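Local coordinates for RNA-binding protein RO60 (Deinococcus radiodurans, PDB 2NVO) that binds several small RNAs that accumulate during recovery from ultraviolet irradiation and contributes to the bacterium's resistance to that radiation, at residues 125-130 and 158-163. Residues are numbered along the deposited sequence; the frame is centred on the assembly and turned at random.
Sequences ALPEVA and ANVYET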
# COMPACT_ATOMS: atom_id res chain seq x y z
N ALA A 125 -15.10 3.14 19.00
CA ALA A 125 -13.84 3.23 18.25
C ALA A 125 -14.05 3.49 16.75
O ALA A 125 -13.12 3.88 16.06
CB ALA A 125 -13.02 1.97 18.45
N LEU A 126 -15.27 3.28 16.25
CA LEU A 126 -15.53 3.46 14.82
C LEU A 126 -15.02 4.78 14.24
O LEU A 126 -14.41 4.80 13.17
CB LEU A 126 -17.01 3.26 14.48
CG LEU A 126 -17.29 3.23 12.98
CD1 LEU A 126 -16.54 2.08 12.30
CD2 LEU A 126 -18.78 3.12 12.69
N PRO A 127 -15.26 5.91 14.93
CA PRO A 127 -14.79 7.19 14.40
C PRO A 127 -13.27 7.23 14.19
O PRO A 127 -12.79 7.91 13.28
CB PRO A 127 -15.20 8.19 15.49
CG PRO A 127 -16.36 7.54 16.15
CD PRO A 127 -16.06 6.08 16.15
N GLU A 128 -12.52 6.52 15.02
CA GLU A 128 -11.07 6.47 14.87
C GLU A 128 -10.70 5.60 13.69
O GLU A 128 -9.91 6.00 12.83
CB GLU A 128 -10.41 5.91 16.13
CG GLU A 128 -8.90 6.11 16.14
CD GLU A 128 -8.21 5.42 17.32
OE1 GLU A 128 -8.90 4.91 18.23
OE2 GLU A 128 -6.96 5.38 17.33
N VAL A 129 -11.28 4.41 13.66
CA VAL A 129 -10.88 3.37 12.70
C VAL A 129 -11.40 3.64 11.29
O VAL A 129 -10.70 3.41 10.32
CB VAL A 129 -11.33 1.97 13.16
CG1 VAL A 129 -11.05 0.94 12.07
CG2 VAL A 129 -10.62 1.58 14.44
N ALA A 130 -12.63 4.14 11.19
CA ALA A 130 -13.17 4.54 9.90
C ALA A 130 -12.75 5.97 9.55
O ALA A 130 -13.59 6.86 9.52
CB ALA A 130 -14.69 4.41 9.89
N ALA A 158 -24.24 7.42 13.79
CA ALA A 158 -24.47 8.85 13.98
C ALA A 158 -23.28 9.51 14.66
O ALA A 158 -22.89 10.62 14.31
CB ALA A 158 -25.76 9.10 14.79
N ASN A 159 -22.70 8.82 15.64
CA ASN A 159 -21.56 9.38 16.37
C ASN A 159 -20.38 9.68 15.44
O ASN A 159 -19.64 10.64 15.64
CB ASN A 159 -21.15 8.45 17.50
CG ASN A 159 -20.02 9.01 18.34
OD1 ASN A 159 -20.05 10.16 18.80
ND2 ASN A 159 -18.99 8.20 18.54
N VAL A 160 -20.25 8.87 14.39
CA VAL A 160 -19.21 9.10 13.40
C VAL A 160 -19.35 10.47 12.74
O VAL A 160 -18.38 11.21 12.63
CB VAL A 160 -19.18 8.00 12.31
CG1 VAL A 160 -18.20 8.36 11.21
CG2 VAL A 160 -18.80 6.68 12.94
N TYR A 161 -20.57 10.82 12.32
CA TYR A 161 -20.81 12.10 11.66
C TYR A 161 -20.79 13.27 12.64
O TYR A 161 -20.32 14.36 12.31
CB TYR A 161 -22.14 12.08 10.91
CG TYR A 161 -22.17 11.07 9.78
CD1 TYR A 161 -21.54 11.34 8.57
CD2 TYR A 161 -22.84 9.86 9.92
CE1 TYR A 161 -21.58 10.42 7.52
CE2 TYR A 161 -22.88 8.94 8.90
CZ TYR A 161 -22.24 9.22 7.70
OH TYR A 161 -22.29 8.30 6.68
N GLU A 162 -21.29 13.04 13.85
CA GLU A 162 -21.36 14.10 14.85
C GLU A 162 -19.99 14.47 15.41
O GLU A 162 -19.82 15.54 16.01
CB GLU A 162 -22.32 13.68 15.97
CG GLU A 162 -23.77 13.65 15.52
CD GLU A 162 -24.66 12.92 16.50
OE1 GLU A 162 -24.12 12.38 17.49
OE2 GLU A 162 -25.90 12.89 16.29
N THR A 163 -19.02 13.58 15.21
CA THR A 163 -17.66 13.79 15.72
C THR A 163 -16.76 14.50 14.70
O THR A 163 -15.71 15.04 15.03
CB THR A 163 -17.02 12.45 16.13
OG1 THR A 163 -17.72 11.92 17.26
CG2 THR A 163 -15.56 12.62 16.49
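Leu126 and Val160 form the buried, apolar part of the contact between 125-130 and 158-163: one methyl, Val160 CG2, lies 3.6 Å from Leu126 CD2 and 3.8 Å from Leu126 CG. The valine torsion accounts for this choice of branch, since CG1 stands opposite the backbone N (chi1 173°) and leaves CG2 on the side that faces the leucine. Pro127 closes on the same methyl more loosely, its CG 4.1 Å from Val160 CG2, so that CG2 lodges against both residues. The backbones come nearest at the proline, Pro127 CA to Val160 CA 4.9 Å, and these two residues lose the most surface to the opposing segment; the short helical axes approach no closer than 8.8 Å and cross at -61°. Leu126 and Val160 are both buried, and the leucine also touches Leu136 and Phe139 of helix 133-143 and Leu106 of helix 100-112, which extends the apolar seam into the neighbouring helices.

The more open side is marked by burial and not by distance. There the carboxamide of Asn159 brings ND2 to 3.6 Å from Pro127 CG, the two side chains meeting at about a right angle; this single van der Waals approach covers little of the asparagine, and both residues are partly exposed. One turn on, the exposed Thr163 turns its hydroxyl back on its own helix, OG1 donating to Asn159 O at 2.8 Å with the donor tilted 28° from the carbonyl plane.

Both helices belong to the TROVE horseshoe of HEAT-like helical repeats. The two segments are joined by van der Waals contact, apolar in the buried part and amide-to-ring on the other, without directional polar bonds between them; the Thr163 bond stays within helix 151-163.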